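Sec-alkylsulfatase (Pseudomonas sp., PDB 4AXH) hydrolyses (R)-secondary-alkyl sulfates to (S)-alcohols and sulfate with strict inversion of configuration, using zinc ions bound in a metallo-beta-lactamase-type active site. Local coordinates at residues V365-A370 with D408-L413; W106-L111 with P313-N318; M551-L556 with W574-L579; E212-E217 with N259-P264. One frame throughout, in Å; residues are numbered along the deposited sequence. Where two conformers were deposited one is given.

How the interactions relate
Interactions 1 and 2 adjoin, their centres about 12 Å apart: Tyr368 and Tyr412 of interaction 1 both pack on Pro314 of interaction 2, tying helix 362-388 and the 408-413 loop to the active-site loop that carries sulfate-binding Asn318. Interaction 4, nested in the chain between the two segments of interaction 2, lies within the metallo-beta-lactamase region, its centre about 27 Å from that of interaction 2. Interaction 3, last along the chain, belongs to the C-terminal region. Met551 of interaction 3 touches Val215 and Ser216 of interaction 4, and so joins the C-terminal part to helix 210-219. The centres of interactions 1 and 3 are about 48 Å apart.

Interaction 1 (V365-A370 with D408-L413); sequences VRTYLA and DRKWYL
Tyr368 and Tyr412 lie against each other as two tilted rings, their side chains running past one another in opposite directions. The CD2-CE2 side of Tyr368 comes over one face of Tyr412, with Tyr368 CD2 3.5 Å from Tyr412 CD1. The centroids are 4.6 Å apart and the planes make 33°, an oblique arrangement that is neither a stack nor an edge-to-face pair. On the opposite face of the Tyr412 ring Lys410 CB sits over the centre, 3.9 Å above the plane, so that the phenol is held flat between a helix tyrosine and its own loop. Tyr412 reaches this position with CG placed between its backbone N and carbonyl carbon (chi1 57°).

Thr367 approaches crosswise, at about a right angle to both Lys410 and Tyr412. Its CG2, anti to the backbone N, lies 3.6 Å from Lys410 NZ and 3.8 Å from Tyr412 OH. Those two polar ends converge on Asp371 OD2, one turn further along the helix: the lysine as a salt bridge, the phenol through a hydrogen bond. Tyr368 OH points elsewhere, bonding to Gln353 NE2 and Ala312 O. The tyrosine pair packs the 408-413 loop of the dimerisation region on helix 362-388, near but not in the zinc site of the metallo-beta-lactamase fold, with the Tyr368 side chain about 9 Å from that of zinc ligand His355.

Interaction 2 (W106-L111 with P313-N318); sequences WRQAQL and PPAMHN. Unlike the reference sequence in segment 106-111: Arg107 (reference His).
Gln108 reaches from helix 103-111 to a tight bend at Pro314. That bend begins at Pro313, whose O accepts Ala315 N at 2.8 Å and closes an inverse gamma turn with Pro314 at its centre. The turn presents Pro314 O to the helix, and Gln108 NE2 donates to it at 3.1 Å. The bond is rather bent, 141° at the hydrogen, and the donor stands 37° above the carbonyl plane instead of meeting a lone pair. A bend at chi2 of Gln108 (74°) brings the amide round to this oxygen. At Ala315, CB lies 4.3 Å from Gln108 NE2, a loose van der Waals approach. The segment belongs to the long active-site loop of the metallo-beta-lactamase fold, which runs from strand 305-307 past Asp310, shared by the two zinc ions, toward helix 330-344. The Met316 side chain packs against Met375 and Leu379 of helix 362-388, while its backbone bonds to Arg414 and Gly418. His317 takes Asn318 N on ND1 at 2.8 Å, with the donor lying in the ring plane. Asn318, a sulfate-binding residue, has its carbonyl O bonded to Arg328, which also binds sulfate.

Interaction 3 (M551-L556 with W574-L579); sequences MFFDLL and WVFEDL
Phe576 O, in the residue whose ring meets Phe553, accepts Leu579 N at 3.1 Å and closes a type I beta turn as strand 570-576 ends. No polar bond links the two segments, and the contact itself is aromatic. Phe553 stands on helix 549-559 with CG anti to its carbonyl carbon (chi1 -68°), a torsion that carries its ring across to the strand. There its edge is lowered onto one face of Trp574: Phe553 CZ lies over the centre of the indole, 3.4 Å from Trp574 CD2. The Phe553 ring and the five-membered ring of Trp574 form an edge-to-face pair, with centroids 4.5 Å apart and planes at 57°. Phe576 follows two residues later on the same side of the strand and meets Phe553 rim to rim, its CE1 4.2 Å from Phe553 CE2. From within the helix, Phe552 CD2 covers one face of the Phe553 ring toward its rim.

Ile583 of the neighbouring strand 581-588 touches both Phe553 and Trp574, while Leu614 of helix 611-618 packs on Phe552 and Phe576. Val575, between the two strand aromatics, is held in the sheet by backbone bonds to Val607 and Leu609. Helix 549-559 thus lies on the five-stranded mixed sheet through a buried aromatic cluster, consistent with an SCP2-like alpha/beta fold for this C-terminal domain.

Interaction 4 (E212-E217 with N259-P264); sequences EHAVSE and NTLVAP
Apolar packing carries this contact, and Leu261 supplies its whole loop side. Its CD1 methyl comes 3.7 Å from Val215 CG1 and, more loosely, 4.4 Å from Ala214 CB on the same helix. The Leu261 and Val215 side chains cross at about a right angle, one branch of each doing the touching. Val215 offers CG1 because that methyl is anti to the carbonyl carbon (chi1 -43°), whereas CG2 lies between the backbone N and the carbonyl carbon. Phe185 adjoins both Ala214 and Leu261, and Met211 also packs on the leucine, so the leucine side chain sits in a small hydrophobic group.

The polar bonds do not join the two segments. In the helix, Glu212 O is gripped twice by Ser216, through its backbone N at 3.2 Å and its hydroxyl OG at 2.6 Å. The hydroxyl arrives nearly along the C=O axis, tying the serine side chain back to the preceding turn. The loop bonds instead to neighbouring parts of the fold, Thr260 OG1 to Gly186 O and Arg189 N, and Ala263 N to Glu194 OE1, while Leu261 alone of the loop segment touches segment 212-217.

Helix 210-219 follows strand 203-207 and the 259-264 loop leads into strand 266-268, its parallel neighbour. Leu261 thereby packs the returning chain on the helix within a beta-alpha-beta crossover of the metallo-beta-lactamase fold.

Interaction 1 (V365-A370 with D408-L413)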
# COMPACT_ATOMS: atom_id res chain seq x y z
N VAL A 365 -14.13 3.94 -29.58
CA VAL A 365 -13.84 2.95 -28.54
C VAL A 365 -12.34 2.71 -28.41
O VAL A 365 -11.83 2.64 -27.30
CB VAL A 365 -14.71 1.64 -28.47
CG1 VAL A 365 -16.15 1.84 -28.94
CG2 VAL A 365 -14.08 0.47 -29.19
N ARG A 366 -11.64 2.59 -29.54
CA ARG A 366 -10.18 2.36 -29.59
C ARG A 366 -9.38 3.53 -29.00
O ARG A 366 -8.40 3.29 -28.28
CB ARG A 366 -9.72 2.09 -31.02
CG ARG A 366 -9.91 0.67 -31.46
CD ARG A 366 -9.75 0.58 -32.96
NE ARG A 366 -10.79 -0.30 -33.49
CZ ARG A 366 -11.60 0.01 -34.49
NH1 ARG A 366 -11.46 1.17 -35.13
NH2 ARG A 366 -12.53 -0.84 -34.88
N THR A 367 -9.81 4.78 -29.30
CA THR A 367 -9.20 5.99 -28.76
C THR A 367 -9.47 6.02 -27.23
O THR A 367 -8.57 6.33 -26.47
CB THR A 367 -9.80 7.24 -29.45
OG1 THR A 367 -9.42 7.24 -30.82
CG2 THR A 367 -9.41 8.58 -28.77
N TYR A 368 -10.71 5.70 -26.81
CA TYR A 368 -11.13 5.71 -25.41
C TYR A 368 -10.27 4.74 -24.61
O TYR A 368 -9.59 5.18 -23.68
CB TYR A 368 -12.64 5.43 -25.33
CG TYR A 368 -13.24 5.41 -23.94
CD1 TYR A 368 -13.18 4.26 -23.15
CD2 TYR A 368 -14.00 6.48 -23.48
CE1 TYR A 368 -13.78 4.22 -21.89
CE2 TYR A 368 -14.59 6.45 -22.21
CZ TYR A 368 -14.51 5.31 -21.44
OH TYR A 368 -15.12 5.24 -20.21
N LEU A 369 -10.17 3.48 -25.05
CA LEU A 369 -9.33 2.47 -24.42
C LEU A 369 -7.88 2.85 -24.31
O LEU A 369 -7.30 2.76 -23.23
CB LEU A 369 -9.47 1.11 -25.11
CG LEU A 369 -10.79 0.40 -24.84
CD1 LEU A 369 -10.81 -0.94 -25.52
CD2 LEU A 369 -11.05 0.31 -23.34
N ALA A 370 -7.28 3.34 -25.39
CA ALA A 370 -5.89 3.75 -25.39
C ALA A 370 -5.66 4.92 -24.46
O ALA A 370 -4.64 4.94 -23.78
CB ALA A 370 -5.46 4.08 -26.79
N ASP A 408 -5.51 15.73 -21.40
CA ASP A 408 -6.08 16.88 -20.70
C ASP A 408 -7.34 17.42 -21.38
O ASP A 408 -8.18 18.07 -20.72
CB ASP A 408 -5.03 17.98 -20.49
CG ASP A 408 -5.52 19.24 -19.77
OD1 ASP A 408 -6.10 19.11 -18.65
OD2 ASP A 408 -5.31 20.34 -20.31
N ARG A 409 -7.52 17.13 -22.69
CA ARG A 409 -8.72 17.59 -23.41
C ARG A 409 -9.90 16.59 -23.45
O ARG A 409 -10.94 16.95 -23.96
CB ARG A 409 -8.38 18.20 -24.78
CG ARG A 409 -7.73 17.24 -25.75
CD ARG A 409 -7.62 17.84 -27.12
NE ARG A 409 -7.40 16.83 -28.17
CZ ARG A 409 -8.35 16.03 -28.65
NH1 ARG A 409 -9.58 16.06 -28.14
NH2 ARG A 409 -8.07 15.17 -29.62
N LYS A 410 -9.76 15.38 -22.88
CA LYS A 410 -10.83 14.37 -22.84
C LYS A 410 -11.72 14.48 -21.59
O LYS A 410 -11.22 14.50 -20.46
CB LYS A 410 -10.26 12.94 -22.95
CG LYS A 410 -9.28 12.72 -24.11
CD LYS A 410 -9.82 13.17 -25.50
CE LYS A 410 -8.77 13.07 -26.57
NZ LYS A 410 -8.64 11.70 -27.10
N TRP A 411 -13.06 14.56 -21.80
CA TRP A 411 -14.05 14.68 -20.73
C TRP A 411 -14.03 13.43 -19.82
O TRP A 411 -14.15 13.52 -18.61
CB TRP A 411 -15.48 14.85 -21.32
CG TRP A 411 -15.88 16.24 -21.75
CD1 TRP A 411 -16.32 16.62 -22.99
CD2 TRP A 411 -15.98 17.40 -20.91
NE1 TRP A 411 -16.65 17.96 -22.98
CE2 TRP A 411 -16.42 18.47 -21.73
CE3 TRP A 411 -15.70 17.65 -19.56
CZ2 TRP A 411 -16.61 19.75 -21.23
CZ3 TRP A 411 -15.87 18.93 -19.07
CH2 TRP A 411 -16.33 19.97 -19.90
N TYR A 412 -13.87 12.26 -20.43
CA TYR A 412 -13.88 10.97 -19.77
C TYR A 412 -12.61 10.60 -18.99
O TYR A 412 -12.51 9.49 -18.43
CB TYR A 412 -14.23 9.90 -20.82
CG TYR A 412 -13.33 9.83 -22.04
CD1 TYR A 412 -12.16 9.07 -22.03
CD2 TYR A 412 -13.68 10.45 -23.22
CE1 TYR A 412 -11.37 8.96 -23.16
CE2 TYR A 412 -12.90 10.34 -24.36
CZ TYR A 412 -11.75 9.59 -24.33
OH TYR A 412 -10.99 9.51 -25.47
N LEU A 413 -11.63 11.52 -18.93
CA LEU A 413 -10.36 11.34 -18.22
C LEU A 413 -10.21 12.33 -17.08
O LEU A 413 -9.21 12.25 -16.36
CB LEU A 413 -9.21 11.51 -19.23
CG LEU A 413 -8.51 10.27 -19.80
CD1 LEU A 413 -9.43 9.02 -19.91
CD2 LEU A 413 -7.91 10.59 -21.08

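Interaction 2 (W106-L111 with P313-N318)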
# COMPACT_ATOMS: atom_id res chain seq x y z
N TRP A 106 -20.57 20.05 -13.02
CA TRP A 106 -21.94 20.25 -13.43
C TRP A 106 -22.24 19.50 -14.74
O TRP A 106 -23.35 19.02 -14.93
CB TRP A 106 -22.18 21.76 -13.62
CG TRP A 106 -23.59 22.15 -13.91
CD1 TRP A 106 -24.20 22.18 -15.12
CD2 TRP A 106 -24.56 22.64 -12.96
NE1 TRP A 106 -25.49 22.62 -14.99
CE2 TRP A 106 -25.74 22.93 -13.68
CE3 TRP A 106 -24.54 22.89 -11.57
CZ2 TRP A 106 -26.88 23.45 -13.07
CZ3 TRP A 106 -25.69 23.38 -10.96
CH2 TRP A 106 -26.84 23.66 -11.71
N ARG A 107 -21.27 19.44 -15.66
CA ARG A 107 -21.37 18.77 -16.95
C ARG A 107 -21.57 17.28 -16.68
O ARG A 107 -22.47 16.67 -17.27
CB ARG A 107 -20.03 18.98 -17.72
CG ARG A 107 -20.18 19.06 -19.21
CD ARG A 107 -19.92 17.76 -19.85
NE ARG A 107 -20.41 17.81 -21.22
CZ ARG A 107 -20.11 16.91 -22.17
NH1 ARG A 107 -19.30 15.90 -21.89
NH2 ARG A 107 -20.61 17.04 -23.39
N GLN A 108 -20.74 16.69 -15.77
CA GLN A 108 -20.80 15.28 -15.39
C GLN A 108 -22.08 15.00 -14.63
O GLN A 108 -22.71 13.97 -14.87
CB GLN A 108 -19.58 14.89 -14.55
CG GLN A 108 -19.30 13.39 -14.50
CD GLN A 108 -18.73 12.78 -15.73
OE1 GLN A 108 -18.57 13.39 -16.79
NE2 GLN A 108 -18.38 11.55 -15.61
N ALA A 109 -22.48 15.94 -13.75
CA ALA A 109 -23.71 15.88 -12.97
C ALA A 109 -24.90 15.74 -13.90
O ALA A 109 -25.72 14.86 -13.69
CB ALA A 109 -23.85 17.13 -12.10
N GLN A 110 -24.94 16.54 -14.98
CA GLN A 110 -25.99 16.56 -16.00
C GLN A 110 -26.07 15.29 -16.77
O GLN A 110 -27.17 14.86 -17.09
CB GLN A 110 -25.82 17.73 -16.99
CG GLN A 110 -26.14 19.10 -16.40
CD GLN A 110 -26.04 20.13 -17.48
OE1 GLN A 110 -24.95 20.49 -17.93
NE2 GLN A 110 -27.18 20.58 -17.95
N LEU A 111 -24.91 14.69 -17.08
CA LEU A 111 -24.84 13.44 -17.82
C LEU A 111 -25.40 12.31 -16.96
O LEU A 111 -26.22 11.53 -17.43
CB LEU A 111 -23.38 13.16 -18.23
CG LEU A 111 -22.84 13.92 -19.46
CD1 LEU A 111 -21.33 13.98 -19.45
CD2 LEU A 111 -23.28 13.30 -20.73
N PRO A 313 -14.05 3.57 -16.60
CA PRO A 313 -15.23 4.45 -16.68
C PRO A 313 -14.92 5.87 -17.20
O PRO A 313 -13.75 6.26 -17.25
CB PRO A 313 -15.75 4.44 -15.24
CG PRO A 313 -14.54 4.28 -14.40
CD PRO A 313 -13.55 3.49 -15.21
N PRO A 314 -15.94 6.66 -17.56
CA PRO A 314 -15.71 8.02 -18.09
C PRO A 314 -15.40 9.10 -17.05
O PRO A 314 -16.05 10.16 -17.03
CB PRO A 314 -17.00 8.35 -18.85
CG PRO A 314 -17.86 7.18 -18.75
CD PRO A 314 -17.37 6.32 -17.63
N ALA A 315 -14.39 8.81 -16.21
CA ALA A 315 -13.80 9.63 -15.15
C ALA A 315 -12.60 8.88 -14.63
O ALA A 315 -12.53 7.66 -14.82
CB ALA A 315 -14.80 9.83 -14.00
N MET A 316 -11.66 9.58 -14.01
CA MET A 316 -10.49 8.94 -13.41
C MET A 316 -11.00 8.16 -12.22
O MET A 316 -11.84 8.68 -11.48
CB MET A 316 -9.46 9.99 -12.96
CG MET A 316 -8.16 9.36 -12.51
SD MET A 316 -6.91 10.52 -11.95
CE MET A 316 -5.92 10.76 -13.46
N HIS A 317 -10.57 6.90 -12.05
CA HIS A 317 -11.02 6.11 -10.90
C HIS A 317 -10.01 6.27 -9.75
O HIS A 317 -9.01 7.00 -9.90
CB HIS A 317 -11.21 4.63 -11.28
CG HIS A 317 -12.32 3.90 -10.58
ND1 HIS A 317 -12.55 4.05 -9.21
CD2 HIS A 317 -13.19 2.98 -11.07
CE1 HIS A 317 -13.55 3.24 -8.91
NE2 HIS A 317 -13.97 2.56 -9.99
N ASN A 318 -10.27 5.64 -8.61
CA ASN A 318 -9.36 5.78 -7.47
C ASN A 318 -8.29 4.72 -7.41
O ASN A 318 -8.57 3.55 -7.65
CB ASN A 318 -10.15 5.72 -6.16
CG ASN A 318 -10.96 6.95 -5.84
OD1 ASN A 318 -10.42 8.09 -5.65
ND2 ASN A 318 -12.25 6.73 -5.65

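Interaction 3 (M551-L556 with W574-L579)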
# COMPACT_ATOMS: atom_id res chain seq x y z
N MET A 551 -13.12 -15.59 9.85
CA MET A 551 -13.37 -14.18 9.56
C MET A 551 -13.94 -13.51 10.79
O MET A 551 -13.50 -12.42 11.16
CB MET A 551 -14.34 -14.03 8.38
CG MET A 551 -13.64 -14.09 7.05
SD MET A 551 -14.73 -14.52 5.70
CE MET A 551 -13.50 -15.19 4.53
N PHE A 552 -14.91 -14.18 11.45
CA PHE A 552 -15.52 -13.71 12.68
C PHE A 552 -14.47 -13.61 13.82
O PHE A 552 -14.51 -12.65 14.59
CB PHE A 552 -16.70 -14.61 13.07
CG PHE A 552 -17.23 -14.39 14.47
CD1 PHE A 552 -18.02 -13.28 14.77
CD2 PHE A 552 -16.96 -15.30 15.48
CE1 PHE A 552 -18.50 -13.07 16.07
CE2 PHE A 552 -17.45 -15.09 16.78
CZ PHE A 552 -18.22 -13.98 17.06
N PHE A 553 -13.55 -14.59 13.93
CA PHE A 553 -12.54 -14.54 14.98
C PHE A 553 -11.49 -13.44 14.80
O PHE A 553 -11.02 -12.87 15.79
CB PHE A 553 -11.95 -15.93 15.30
CG PHE A 553 -12.95 -16.87 15.94
CD1 PHE A 553 -13.64 -16.51 17.10
CD2 PHE A 553 -13.18 -18.13 15.41
CE1 PHE A 553 -14.57 -17.37 17.68
CE2 PHE A 553 -14.10 -19.00 16.00
CZ PHE A 553 -14.80 -18.61 17.12
N ASP A 554 -11.19 -13.10 13.52
CA ASP A 554 -10.27 -12.02 13.14
C ASP A 554 -10.86 -10.67 13.61
O ASP A 554 -10.14 -9.78 14.07
CB ASP A 554 -9.99 -12.07 11.62
CG ASP A 554 -8.98 -13.14 11.16
OD1 ASP A 554 -8.19 -13.63 12.02
OD2 ASP A 554 -8.93 -13.42 9.94
N LEU A 555 -12.20 -10.57 13.57
CA LEU A 555 -12.97 -9.43 14.04
C LEU A 555 -12.83 -9.33 15.55
O LEU A 555 -12.69 -8.24 16.07
CB LEU A 555 -14.44 -9.66 13.70
CG LEU A 555 -15.14 -8.66 12.82
CD1 LEU A 555 -14.94 -9.01 11.35
CD2 LEU A 555 -16.63 -8.63 13.18
N LEU A 556 -12.90 -10.49 16.25
CA LEU A 556 -12.76 -10.57 17.71
C LEU A 556 -11.35 -10.19 18.15
O LEU A 556 -11.21 -9.50 19.16
CB LEU A 556 -13.18 -11.94 18.26
CG LEU A 556 -14.63 -12.40 18.05
CD1 LEU A 556 -14.98 -13.54 18.98
CD2 LEU A 556 -15.64 -11.28 18.28
N TRP A 574 -12.72 -24.38 19.49
CA TRP A 574 -14.05 -24.16 18.93
C TRP A 574 -14.27 -25.26 17.90
O TRP A 574 -13.39 -25.52 17.07
CB TRP A 574 -14.13 -22.77 18.27
CG TRP A 574 -14.12 -21.63 19.24
CD1 TRP A 574 -13.04 -21.11 19.89
CD2 TRP A 574 -15.24 -20.82 19.62
NE1 TRP A 574 -13.42 -20.07 20.70
CE2 TRP A 574 -14.76 -19.85 20.53
CE3 TRP A 574 -16.60 -20.82 19.26
CZ2 TRP A 574 -15.60 -18.89 21.11
CZ3 TRP A 574 -17.43 -19.87 19.84
CH2 TRP A 574 -16.94 -18.93 20.76
N VAL A 575 -15.43 -25.94 17.98
CA VAL A 575 -15.76 -27.03 17.07
C VAL A 575 -17.13 -26.84 16.49
O VAL A 575 -18.10 -26.69 17.22
CB VAL A 575 -15.42 -28.48 17.55
CG1 VAL A 575 -14.82 -28.52 18.96
CG2 VAL A 575 -16.59 -29.45 17.40
N PHE A 576 -17.17 -26.78 15.16
CA PHE A 576 -18.39 -26.54 14.40
C PHE A 576 -18.80 -27.80 13.66
O PHE A 576 -18.26 -28.11 12.59
CB PHE A 576 -18.18 -25.35 13.45
CG PHE A 576 -17.97 -24.02 14.13
CD1 PHE A 576 -16.70 -23.60 14.51
CD2 PHE A 576 -19.04 -23.16 14.36
CE1 PHE A 576 -16.50 -22.35 15.12
CE2 PHE A 576 -18.84 -21.92 14.97
CZ PHE A 576 -17.57 -21.52 15.35
N GLU A 577 -19.74 -28.55 14.26
CA GLU A 577 -20.26 -29.82 13.77
C GLU A 577 -20.86 -29.76 12.36
O GLU A 577 -20.61 -30.66 11.55
CB GLU A 577 -21.24 -30.46 14.79
CG GLU A 577 -22.31 -29.53 15.37
CD GLU A 577 -22.35 -29.32 16.88
OE1 GLU A 577 -21.30 -29.47 17.55
OE2 GLU A 577 -23.44 -28.97 17.39
N ASP A 578 -21.61 -28.69 12.07
CA ASP A 578 -22.24 -28.47 10.76
C ASP A 578 -21.22 -28.14 9.66
O ASP A 578 -21.51 -28.32 8.47
CB ASP A 578 -23.29 -27.34 10.87
CG ASP A 578 -22.70 -25.97 11.13
OD1 ASP A 578 -21.79 -25.86 11.99
OD2 ASP A 578 -23.14 -25.00 10.46
N LEU A 579 -20.03 -27.63 10.06
CA LEU A 579 -18.95 -27.20 9.17
C LEU A 579 -17.81 -28.19 9.09
O LEU A 579 -16.93 -28.01 8.24
CB LEU A 579 -18.38 -25.87 9.68
CG LEU A 579 -19.02 -24.59 9.20
CD1 LEU A 579 -18.77 -23.48 10.18
CD2 LEU A 579 -18.46 -24.18 7.85

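Interaction 4 (E212-E217 with N259-P264)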
# COMPACT_ATOMS: atom_id res chain seq x y z
N GLU A 212 -14.31 -15.03 -1.38
CA GLU A 212 -13.26 -14.61 -0.45
C GLU A 212 -13.19 -13.09 -0.39
O GLU A 212 -13.05 -12.54 0.69
CB GLU A 212 -11.88 -15.14 -0.91
CG GLU A 212 -11.78 -16.63 -1.17
CD GLU A 212 -11.99 -17.14 -2.59
OE1 GLU A 212 -13.15 -17.46 -2.97
OE2 GLU A 212 -10.97 -17.32 -3.30
N HIS A 213 -13.33 -12.40 -1.54
CA HIS A 213 -13.23 -10.95 -1.63
C HIS A 213 -14.50 -10.19 -1.34
O HIS A 213 -14.44 -9.20 -0.62
CB HIS A 213 -12.59 -10.51 -2.94
CG HIS A 213 -11.16 -10.90 -3.02
ND1 HIS A 213 -10.74 -11.87 -3.91
CD2 HIS A 213 -10.12 -10.51 -2.25
CE1 HIS A 213 -9.44 -11.99 -3.70
NE2 HIS A 213 -9.02 -11.19 -2.71
N ALA A 214 -15.64 -10.64 -1.89
CA ALA A 214 -16.92 -10.00 -1.64
C ALA A 214 -17.17 -9.87 -0.10
O ALA A 214 -17.65 -8.83 0.35
CB ALA A 214 -18.03 -10.81 -2.30
N VAL A 215 -16.77 -10.89 0.69
CA VAL A 215 -16.95 -10.91 2.14
C VAL A 215 -15.81 -10.25 2.98
O VAL A 215 -16.10 -9.62 3.99
CB VAL A 215 -17.45 -12.30 2.67
CG1 VAL A 215 -18.55 -12.89 1.78
CG2 VAL A 215 -16.31 -13.30 2.78
N SER A 216 -14.54 -10.38 2.55
CA SER A 216 -13.36 -9.87 3.29
C SER A 216 -13.06 -8.37 3.17
O SER A 216 -12.80 -7.73 4.19
CB SER A 216 -12.11 -10.69 2.96
OG SER A 216 -12.34 -12.08 3.16
N GLU A 217 -13.06 -7.83 1.94
CA GLU A 217 -12.80 -6.40 1.72
C GLU A 217 -13.96 -5.49 2.22
O GLU A 217 -13.70 -4.34 2.61
CB GLU A 217 -12.48 -6.12 0.23
CG GLU A 217 -13.69 -6.13 -0.71
CD GLU A 217 -13.45 -5.84 -2.18
OE1 GLU A 217 -13.07 -4.69 -2.50
OE2 GLU A 217 -13.69 -6.75 -3.01
N ASN A 259 -28.81 -4.96 1.20
CA ASN A 259 -27.69 -5.51 0.44
C ASN A 259 -27.65 -7.04 0.62
O ASN A 259 -27.72 -7.57 1.74
CB ASN A 259 -26.36 -4.88 0.83
CG ASN A 259 -26.37 -3.37 0.85
OD1 ASN A 259 -26.09 -2.72 1.87
ND2 ASN A 259 -26.73 -2.77 -0.28
N THR A 260 -27.58 -7.74 -0.52
CA THR A 260 -27.64 -9.20 -0.58
C THR A 260 -26.38 -9.80 -1.17
O THR A 260 -25.59 -9.11 -1.82
CB THR A 260 -28.91 -9.66 -1.37
OG1 THR A 260 -28.68 -9.55 -2.78
CG2 THR A 260 -30.19 -8.94 -0.95
N LEU A 261 -26.20 -11.11 -0.95
CA LEU A 261 -25.08 -11.87 -1.47
C LEU A 261 -25.56 -13.24 -1.86
O LEU A 261 -25.82 -14.06 -0.99
CB LEU A 261 -23.98 -11.98 -0.41
CG LEU A 261 -22.56 -11.93 -0.92
CD1 LEU A 261 -21.60 -11.51 0.21
CD2 LEU A 261 -22.15 -13.24 -1.52
N VAL A 262 -25.74 -13.50 -3.15
CA VAL A 262 -26.09 -14.85 -3.59
C VAL A 262 -24.89 -15.51 -4.25
O VAL A 262 -24.39 -15.02 -5.27
CB VAL A 262 -27.50 -15.15 -4.19
CG1 VAL A 262 -28.49 -14.00 -4.01
CG2 VAL A 262 -27.44 -15.65 -5.63
N ALA A 263 -24.36 -16.55 -3.60
CA ALA A 263 -23.19 -17.29 -4.05
C ALA A 263 -23.23 -17.67 -5.53
O ALA A 263 -24.27 -18.13 -6.02
CB ALA A 263 -23.01 -18.53 -3.21
N PRO A 264 -22.11 -17.47 -6.27
CA PRO A 264 -22.08 -17.87 -7.68
C PRO A 264 -22.09 -19.39 -7.90
O PRO A 264 -21.77 -20.19 -7.02
CB PRO A 264 -20.77 -17.26 -8.19
CG PRO A 264 -20.30 -16.35 -7.10
CD PRO A 264 -20.81 -16.91 -5.85